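Local coordinates for 11S globulin (Wrightia tinctoria, PDB 5WXU), which probably serves as a seed storage protein, a hexameric nutrient reservoir that also binds the plant hormone auxin, at residues V420-W434 with A445-L458. Numbering follows the deposited sequence. Where two conformers were deposited one is given.
Sequences VGRTSVIRAVPLDVW and ARSLKYNREEITVL
Arg-422 lays its guanidinium over Ile-455, whose CD1 approaches one face, 3.3 Å from NH2. At its edge NH1 donates to Glu-453 O (2.7 Å), nearly straight at 163° and in the guanidinium plane; a bend at chi3 (-53°) curls the long chain round that carbonyl. Arg-422 N adds a bond to Glu-454 O, while Gly-421 CA lies 3.1 Å from the same oxygen, where a side chain would collide.

Arg-427, an auxin-binding residue with no ligand at it in this chain, has two conformers. In the one given, its guanidinium is sandwiched between Arg-422 CA and Tyr-450 CD1, the tyrosine ring edge-on and the planes 89° apart. There NH2 forms a salt bridge with Glu-453 OE2 (2.6 Å), though the hydrogen bond is weak; water 5 joins Arg-427 NH1 to Glu-453 OE1.

Lys-449 threads its extended chain past Leu-431 CD2 so that NZ bonds Val-429 O (2.8 Å) and Arg-427 O (2.9 Å), the latter from above the carbonyl plane. Leu-431 CD2 packs on Ala-445 CB (3.5 Å), small enough for close approach.

With an alanine at Arg-422, Glu-453 O would probably lose its NH1 donor and Ile-455 CD1 its cover. Arg-422 and Lys-449 thus donate to backbone carbonyls, while Arg-427 pairs with a carboxylate; Lys-449 also salt-bridges Asp-146 of a second subunit, and Arg-422, which touches bound indole-3-acetic acid, reaches Gln-125 and Glu-122 of a third.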
ATOM      1  N   VAL B 420      29.655 -11.298  13.968  1.00 18.74           N
ATOM      2  CA  VAL B 420      29.971 -11.514  15.346  1.00 19.43           C
ATOM      3  C   VAL B 420      28.771 -11.113  16.173  1.00 21.03           C
ATOM      4  O   VAL B 420      28.119 -10.141  15.867  1.00 20.96           O
ATOM      5  CB  VAL B 420      31.187 -10.653  15.746  1.00 21.89           C
ATOM      6  CG1 VAL B 420      31.374 -10.653  17.256  1.00 23.95           C
ATOM      7  CG2 VAL B 420      32.454 -11.152  15.033  1.00 21.32           C
ATOM      8  N   GLY B 421      28.575 -11.789  17.307  1.00 21.96           N
ATOM      9  CA  GLY B 421      27.561 -11.377  18.285  1.00 20.31           C
ATOM     10  C   GLY B 421      26.284 -12.198  18.167  1.00 19.51           C
ATOM     11  O   GLY B 421      26.165 -13.101  17.343  1.00 18.13           O
ATOM     12  N   ARG B 422      25.304 -11.863  18.965  1.00 19.26           N
ATOM     13  CA  ARG B 422      24.073 -12.690  19.059  1.00 20.41           C
ATOM     14  C   ARG B 422      23.251 -12.677  17.830  1.00 20.99           C
ATOM     15  O   ARG B 422      22.593 -13.680  17.566  1.00 20.94           O
ATOM     16  CB  ARG B 422      23.182 -12.391  20.270  1.00 20.35           C
ATOM     17  CG  ARG B 422      23.964 -12.451  21.529  1.00 22.84           C
ATOM     18  CD  ARG B 422      23.069 -12.630  22.728  1.00 24.57           C
ATOM     19  NE  ARG B 422      21.972 -11.706  22.924  1.00 27.77           N
ATOM     20  CZ  ARG B 422      22.050 -10.444  23.400  1.00 29.22           C
ATOM     21  NH1 ARG B 422      23.257  -9.801  23.637  1.00 27.04           N
ATOM     22  NH2 ARG B 422      20.884  -9.770  23.576  1.00 28.95           N
ATOM     23  N   THR B 423      23.368 -11.620  17.006  1.00 19.95           N
ATOM     24  CA  THR B 423      22.617 -11.576  15.733  1.00 19.85           C
ATOM     25  C   THR B 423      23.497 -12.084  14.532  1.00 20.28           C
ATOM     26  O   THR B 423      23.173 -11.889  13.368  1.00 19.06           O
ATOM     27  CB  THR B 423      22.154 -10.164  15.445  1.00 19.13           C
ATOM     28  OG1 THR B 423      23.301  -9.241  15.486  1.00 20.26           O
ATOM     29  CG2 THR B 423      21.123  -9.747  16.474  1.00 20.24           C
ATOM     30  N   SER B 424      24.605 -12.750  14.823  1.00 19.41           N
ATOM     31  CA  SER B 424      25.519 -13.135  13.754  1.00 19.59           C
ATOM     32  C   SER B 424      24.955 -14.205  12.794  1.00 17.96           C
ATOM     33  O   SER B 424      24.187 -15.100  13.141  1.00 17.67           O
ATOM     34  CB  SER B 424      26.870 -13.613  14.323  1.00 21.01           C
ATOM     35  OG  SER B 424      26.808 -14.985  14.714  1.00 23.59           O
ATOM     36  N   VAL B 425      25.369 -14.072  11.554  1.00 18.22           N
ATOM     37  CA  VAL B 425      25.160 -15.113  10.544  1.00 19.50           C
ATOM     38  C   VAL B 425      25.911 -16.410  10.941  1.00 18.44           C
ATOM     39  O   VAL B 425      25.454 -17.479  10.649  1.00 18.83           O
ATOM     40  CB  VAL B 425      25.542 -14.535   9.177  1.00 23.42           C
ATOM     41  CG1 VAL B 425      26.992 -14.217   9.105  1.00 24.45           C
ATOM     42  CG2 VAL B 425      25.217 -15.536   8.101  1.00 33.83           C
ATOM     43  N   ILE B 426      27.019 -16.295  11.653  1.00 19.24           N
ATOM     44  CA  ILE B 426      27.742 -17.516  12.145  1.00 19.48           C
ATOM     45  C   ILE B 426      26.814 -18.355  13.055  1.00 17.97           C
ATOM     46  O   ILE B 426      26.624 -19.606  12.848  1.00 18.10           O
ATOM     47  CB  ILE B 426      29.040 -17.087  12.849  1.00 20.43           C
ATOM     48  CG1 ILE B 426      29.935 -16.244  11.933  1.00 22.70           C
ATOM     49  CG2 ILE B 426      29.682 -18.258  13.528  1.00 22.59           C
ATOM     50  CD1 ILE B 426      30.266 -16.840  10.605  1.00 24.88           C
ATOM     51  N   ARG B 427      26.102 -17.711  13.962  1.00 18.93           N
ATOM     52  CA  ARG B 427      25.166 -18.376  14.868  0.62 18.64           C
ATOM     53  C   ARG B 427      24.036 -19.079  14.127  1.00 19.02           C
ATOM     54  O   ARG B 427      23.590 -20.127  14.532  1.00 19.49           O
ATOM     55  CB  ARG B 427      24.524 -17.419  15.871  0.62 19.27           C
ATOM     56  CG  ARG B 427      25.446 -16.818  16.933  0.62 20.63           C
ATOM     57  CD  ARG B 427      24.617 -16.238  18.056  0.62 20.66           C
ATOM     58  NE  ARG B 427      25.495 -15.920  19.187  0.62 22.25           N
ATOM     59  CZ  ARG B 427      25.199 -16.091  20.464  0.62 25.47           C
ATOM     60  NH1 ARG B 427      24.046 -16.597  20.865  0.62 27.46           N
ATOM     61  NH2 ARG B 427      26.125 -15.785  21.382  0.62 25.22           N
ATOM     62  N   ALA B 428      23.554 -18.437  13.053  1.00 17.16           N
ATOM     63  CA  ALA B 428      22.406 -18.900  12.322  1.00 17.25           C
ATOM     64  C   ALA B 428      22.644 -20.112  11.490  1.00 18.55           C
ATOM     65  O   ALA B 428      21.680 -20.763  11.086  1.00 19.78           O
ATOM     66  CB  ALA B 428      21.836 -17.751  11.494  1.00 18.40           C
ATOM     67  N   VAL B 429      23.916 -20.366  11.128  1.00 18.16           N
ATOM     68  CA  VAL B 429      24.286 -21.510  10.333  1.00 20.27           C
ATOM     69  C   VAL B 429      24.600 -22.735  11.263  1.00 20.10           C
ATOM     70  O   VAL B 429      25.166 -22.559  12.337  1.00 20.65           O
ATOM     71  CB  VAL B 429      25.481 -21.098   9.421  1.00 19.20           C
ATOM     72  CG1 VAL B 429      26.162 -22.285   8.705  1.00 20.30           C
ATOM     73  CG2 VAL B 429      25.016 -20.028   8.393  1.00 18.12           C
ATOM     74  N   PRO B 430      24.221 -23.951  10.847  1.00 19.09           N
ATOM     75  CA  PRO B 430      24.583 -25.130  11.655  1.00 19.51           C
ATOM     76  C   PRO B 430      26.056 -25.172  11.970  1.00 18.71           C
ATOM     77  O   PRO B 430      26.878 -24.885  11.100  1.00 20.68           O
ATOM     78  CB  PRO B 430      24.122 -26.286  10.785  1.00 19.64           C
ATOM     79  CG  PRO B 430      22.975 -25.735   9.979  1.00 18.34           C
ATOM     80  CD  PRO B 430      23.474 -24.349   9.637  1.00 21.01           C
ATOM     81  N   LEU B 431      26.393 -25.530  13.210  1.00 18.00           N
ATOM     82  CA  LEU B 431      27.804 -25.673  13.591  1.00 21.26           C
ATOM     83  C   LEU B 431      28.593 -26.576  12.643  1.00 20.03           C
ATOM     84  O   LEU B 431      29.741 -26.259  12.290  1.00 21.38           O
ATOM     85  CB  LEU B 431      27.968 -26.364  14.956  1.00 23.48           C
ATOM     86  CG  LEU B 431      28.364 -25.750  16.273  1.00 29.28           C
ATOM     87  CD1 LEU B 431      28.797 -26.911  17.163  1.00 30.42           C
ATOM     88  CD2 LEU B 431      29.347 -24.599  16.315  1.00 27.14           C
ATOM     89  N   ASP B 432      27.959 -27.669  12.201  1.00 20.18           N
ATOM     90  CA  ASP B 432      28.655 -28.629  11.351  1.00 21.85           C
ATOM     91  C   ASP B 432      28.990 -28.116   9.958  1.00 23.57           C
ATOM     92  O   ASP B 432      29.915 -28.615   9.252  1.00 20.19           O
ATOM     93  CB  ASP B 432      27.892 -29.954  11.281  1.00 20.85           C
ATOM     94  CG  ASP B 432      28.827 -31.174  10.981  1.00 23.73           C
ATOM     95  OD1 ASP B 432      30.031 -31.095  11.296  1.00 25.17           O
ATOM     96  OD2 ASP B 432      28.302 -32.157  10.446  1.00 26.78           O
ATOM     97  N   VAL B 433      28.248 -27.080   9.521  1.00 21.87           N
ATOM     98  CA  VAL B 433      28.648 -26.396   8.275  1.00 19.22           C
ATOM     99  C   VAL B 433      29.996 -25.718   8.461  1.00 19.74           C
ATOM    100  O   VAL B 433      30.875 -25.878   7.598  1.00 20.15           O
ATOM    101  CB  VAL B 433      27.576 -25.369   7.783  1.00 21.97           C
ATOM    102  CG1 VAL B 433      28.065 -24.474   6.660  1.00 22.64           C
ATOM    103  CG2 VAL B 433      26.329 -26.078   7.320  1.00 22.88           C
ATOM    104  N   TRP B 434      30.183 -25.014   9.572  1.00 20.88           N
ATOM    105  CA  TRP B 434      31.453 -24.298   9.814  1.00 19.72           C
ATOM    106  C   TRP B 434      32.569 -25.318  10.119  1.00 18.79           C
ATOM    107  O   TRP B 434      33.687 -25.113   9.715  1.00 21.42           O
ATOM    108  CB  TRP B 434      31.294 -23.344  10.943  1.00 21.19           C
ATOM    109  CG  TRP B 434      30.200 -22.282  10.737  1.00 18.91           C
ATOM    110  CD1 TRP B 434      29.264 -21.917  11.663  1.00 21.32           C
ATOM    111  CD2 TRP B 434      30.025 -21.401   9.623  1.00 20.58           C
ATOM    112  NE1 TRP B 434      28.502 -20.868  11.203  1.00 19.56           N
ATOM    113  CE2 TRP B 434      28.906 -20.563   9.923  1.00 19.77           C
ATOM    114  CE3 TRP B 434      30.641 -21.284   8.381  1.00 21.37           C
ATOM    115  CZ2 TRP B 434      28.448 -19.580   9.047  1.00 21.19           C
ATOM    116  CZ3 TRP B 434      30.154 -20.317   7.451  1.00 20.87           C
ATOM    117  CH2 TRP B 434      29.075 -19.454   7.812  1.00 19.35           C
ATOM    118  N   ALA B 445      34.521 -24.283  16.703  1.00 22.39           N
ATOM    119  CA  ALA B 445      33.323 -23.726  16.027  1.00 23.58           C
ATOM    120  C   ALA B 445      32.373 -23.205  17.062  1.00 24.32           C
ATOM    121  O   ALA B 445      31.790 -22.175  16.842  1.00 21.55           O
ATOM    122  CB  ALA B 445      32.673 -24.778  15.181  1.00 24.97           C
ATOM    123  N   ARG B 446      32.211 -23.875  18.212  1.00 22.38           N
ATOM    124  CA  ARG B 446      31.391 -23.277  19.284  1.00 27.04           C
ATOM    125  C   ARG B 446      31.927 -21.956  19.750  1.00 24.74           C
ATOM    126  O   ARG B 446      31.163 -21.023  19.947  1.00 24.39           O
ATOM    127  CB  ARG B 446      31.268 -24.193  20.493  1.00 27.43           C
ATOM    128  CG  ARG B 446      30.300 -25.255  20.288  1.00 28.88           C
ATOM    129  CD  ARG B 446      30.183 -26.118  21.544  1.00 33.08           C
ATOM    130  NE  ARG B 446      29.612 -27.344  21.033  1.00 37.63           N
ATOM    131  CZ  ARG B 446      28.312 -27.522  20.802  1.00 38.71           C
ATOM    132  NH1 ARG B 446      27.416 -26.584  21.136  1.00 41.88           N
ATOM    133  NH2 ARG B 446      27.899 -28.674  20.272  1.00 35.14           N
ATOM    134  N   SER B 447      33.246 -21.881  20.001  1.00 24.32           N
ATOM    135  CA  SER B 447      33.845 -20.652  20.412  1.00 21.94           C
ATOM    136  C   SER B 447      33.536 -19.580  19.417  1.00 23.79           C
ATOM    137  O   SER B 447      33.204 -18.446  19.784  1.00 27.52           O
ATOM    138  CB  SER B 447      35.366 -20.789  20.559  1.00 24.70           C
ATOM    139  OG  SER B 447      35.686 -21.667  21.666  1.00 28.01           O
ATOM    140  N   LEU B 448      33.657 -19.908  18.131  1.00 22.10           N
ATOM    141  CA  LEU B 448      33.311 -18.916  17.095  1.00 22.89           C
ATOM    142  C   LEU B 448      31.877 -18.363  17.216  1.00 22.91           C
ATOM    143  O   LEU B 448      31.630 -17.126  17.168  1.00 24.59           O
ATOM    144  CB  LEU B 448      33.565 -19.489  15.717  1.00 24.34           C
ATOM    145  CG  LEU B 448      33.623 -18.499  14.571  1.00 24.27           C
ATOM    146  CD1 LEU B 448      34.829 -17.533  14.624  1.00 27.36           C
ATOM    147  CD2 LEU B 448      33.618 -19.250  13.260  1.00 25.00           C
ATOM    148  N   LYS B 449      30.927 -19.271  17.407  1.00 25.37           N
ATOM    149  CA  LYS B 449      29.543 -18.882  17.621  1.00 21.71           C
ATOM    150  C   LYS B 449      29.276 -18.012  18.851  1.00 24.28           C
ATOM    151  O   LYS B 449      28.560 -16.965  18.753  1.00 26.61           O
ATOM    152  CB  LYS B 449      28.623 -20.122  17.706  1.00 19.88           C
ATOM    153  CG  LYS B 449      28.135 -20.584  16.376  1.00 21.45           C
ATOM    154  CD  LYS B 449      27.021 -21.616  16.491  1.00 21.17           C
ATOM    155  CE  LYS B 449      26.527 -22.101  15.153  1.00 20.03           C
ATOM    156  NZ  LYS B 449      25.081 -22.563  15.139  1.00 20.50           N
ATOM    157  N   TYR B 450      29.854 -18.417  20.011  1.00 21.80           N
ATOM    158  CA  TYR B 450      29.432 -17.907  21.309  1.00 24.06           C
ATOM    159  C   TYR B 450      30.347 -17.033  22.138  1.00 24.67           C
ATOM    160  O   TYR B 450      29.891 -16.502  23.132  1.00 24.85           O
ATOM    161  CB  TYR B 450      28.928 -19.083  22.158  1.00 24.46           C
ATOM    162  CG  TYR B 450      27.888 -19.912  21.457  1.00 25.10           C
ATOM    163  CD1 TYR B 450      26.695 -19.330  21.033  1.00 25.30           C
ATOM    164  CD2 TYR B 450      28.064 -21.266  21.185  1.00 23.50           C
ATOM    165  CE1 TYR B 450      25.721 -20.069  20.402  1.00 26.52           C
ATOM    166  CE2 TYR B 450      27.102 -22.024  20.523  1.00 26.34           C
ATOM    167  CZ  TYR B 450      25.918 -21.418  20.120  1.00 27.57           C
ATOM    168  OH  TYR B 450      24.929 -22.096  19.494  1.00 28.09           O
ATOM    169  N   ASN B 451      31.602 -16.807  21.742  1.00 22.50           N
ATOM    170  CA  ASN B 451      32.565 -16.086  22.606  1.00 24.25           C
ATOM    171  C   ASN B 451      32.160 -14.626  22.842  1.00 24.79           C
ATOM    172  O   ASN B 451      32.326 -14.123  23.943  1.00 30.13           O
ATOM    173  CB  ASN B 451      34.038 -16.159  22.090  1.00 25.77           C
ATOM    174  CG  ASN B 451      34.789 -17.451  22.542  1.00 25.66           C
ATOM    175  OD1 ASN B 451      34.199 -18.328  23.110  1.00 25.20           O
ATOM    176  ND2 ASN B 451      36.106 -17.514  22.310  1.00 23.18           N
ATOM    177  N   ARG B 452      31.619 -13.969  21.831  1.00 23.36           N
ATOM    178  CA  ARG B 452      31.013 -12.638  22.009  1.00 23.93           C
ATOM    179  C   ARG B 452      29.486 -12.744  22.162  1.00 24.22           C
ATOM    180  O   ARG B 452      28.789 -13.180  21.224  1.00 24.02           O
ATOM    181  CB  ARG B 452      31.367 -11.752  20.843  1.00 27.03           C
ATOM    182  CG  ARG B 452      32.873 -11.475  20.788  1.00 29.00           C
ATOM    183  CD  ARG B 452      33.211 -10.422  21.807  1.00 28.43           C
ATOM    184  NE  ARG B 452      34.352  -9.709  21.356  1.00 36.22           N
ATOM    185  CZ  ARG B 452      34.745  -8.547  21.832  1.00 28.53           C
ATOM    186  NH1 ARG B 452      34.117  -7.956  22.849  1.00 26.41           N
ATOM    187  NH2 ARG B 452      35.820  -8.043  21.304  1.00 34.21           N
ATOM    188  N   GLU B 453      28.995 -12.316  23.321  1.00 23.27           N
ATOM    189  CA  GLU B 453      27.585 -12.340  23.652  1.00 25.93           C
ATOM    190  C   GLU B 453      26.904 -11.000  23.410  1.00 24.10           C
ATOM    191  O   GLU B 453      25.731 -10.877  23.587  1.00 25.48           O
ATOM    192  CB  GLU B 453      27.366 -12.812  25.110  1.00 33.47           C
ATOM    193  CG  GLU B 453      27.585 -14.336  25.262  1.00 37.77           C
ATOM    194  CD  GLU B 453      26.662 -15.179  24.340  1.00 45.13           C
ATOM    195  OE1 GLU B 453      25.441 -14.822  24.182  1.00 43.63           O
ATOM    196  OE2 GLU B 453      27.160 -16.179  23.739  1.00 39.08           O
ATOM    197  N   GLU B 454      27.658 -10.014  22.964  1.00 22.90           N
ATOM    198  CA  GLU B 454      27.098  -8.696  22.662  1.00 22.79           C
ATOM    199  C   GLU B 454      26.272  -8.779  21.396  1.00 20.94           C
ATOM    200  O   GLU B 454      26.472  -9.650  20.606  1.00 19.99           O
ATOM    201  CB  GLU B 454      28.173  -7.634  22.402  1.00 20.91           C
ATOM    202  CG  GLU B 454      29.122  -7.376  23.591  1.00 22.44           C
ATOM    203  CD  GLU B 454      30.473  -8.130  23.505  1.00 25.20           C
ATOM    204  OE1 GLU B 454      30.543  -9.295  23.082  1.00 22.37           O
ATOM    205  OE2 GLU B 454      31.477  -7.513  23.851  1.00 26.09           O
ATOM    206  N   ILE B 455      25.404  -7.787  21.217  1.00 17.65           N
ATOM    207  CA  ILE B 455      24.832  -7.454  19.892  1.00 18.19           C
ATOM    208  C   ILE B 455      25.438  -6.152  19.452  1.00 18.33           C
ATOM    209  O   ILE B 455      25.295  -5.129  20.159  1.00 18.07           O
ATOM    210  CB  ILE B 455      23.297  -7.303  19.950  1.00 17.82           C
ATOM    211  CG1 ILE B 455      22.669  -8.667  20.241  1.00 19.78           C
ATOM    212  CG2 ILE B 455      22.759  -6.748  18.665  1.00 19.35           C
ATOM    213  CD1 ILE B 455      21.119  -8.703  20.436  1.00 21.84           C
ATOM    214  N   THR B 456      26.060  -6.196  18.267  1.00 19.18           N
ATOM    215  CA  THR B 456      26.566  -5.034  17.520  1.00 19.89           C
ATOM    216  C   THR B 456      27.690  -4.197  18.123  1.00 20.68           C
ATOM    217  O   THR B 456      28.721  -3.960  17.421  1.00 22.57           O
ATOM    218  CB  THR B 456      25.382  -4.112  17.130  1.00 21.84           C
ATOM    219  OG1 THR B 456      24.484  -4.867  16.303  1.00 22.70           O
ATOM    220  CG2 THR B 456      25.821  -2.845  16.424  1.00 21.30           C
ATOM    221  N   VAL B 457      27.505  -3.702  19.348  1.00 19.97           N
ATOM    222  CA  VAL B 457      28.533  -2.881  20.025  1.00 20.38           C
ATOM    223  C   VAL B 457      29.367  -3.756  20.920  1.00 18.06           C
ATOM    224  O   VAL B 457      28.821  -4.370  21.797  1.00 18.13           O
ATOM    225  CB  VAL B 457      27.945  -1.672  20.803  1.00 19.34           C
ATOM    226  CG1 VAL B 457      29.086  -0.840  21.399  1.00 19.10           C
ATOM    227  CG2 VAL B 457      27.186  -0.790  19.827  1.00 20.72           C
ATOM    228  N   LEU B 458      30.676  -3.853  20.635  1.00 19.94           N
ATOM    229  CA  LEU B 458      31.572  -4.704  21.382  1.00 22.96           C
ATOM    230  C   LEU B 458      32.272  -3.938  22.484  1.00 23.34           C
ATOM    231  O   LEU B 458      32.868  -2.916  22.249  1.00 24.15           O
ATOM    232  CB  LEU B 458      32.604  -5.391  20.496  1.00 23.46           C
ATOM    233  CG  LEU B 458      32.020  -6.222  19.367  1.00 23.15           C
ATOM    234  CD1 LEU B 458      33.011  -6.776  18.404  1.00 24.37           C
ATOM    235  CD2 LEU B 458      31.121  -7.355  19.945  1.00 23.52           C
TER
HETATM  236  O   HOH W   1      25.836  -8.901  16.792  1.00 19.79           O
HETATM  237  O   HOH W   2      29.972 -14.033  18.499  1.00 36.31           O
HETATM  238  O   HOH W   3      29.004 -15.286  16.214  1.00 29.43           O
HETATM  239  O   HOH W   4      23.555 -20.705  17.790  1.00 26.48           O
HETATM  240  O   HOH W   5      23.796 -16.959  23.561  1.00 43.09           O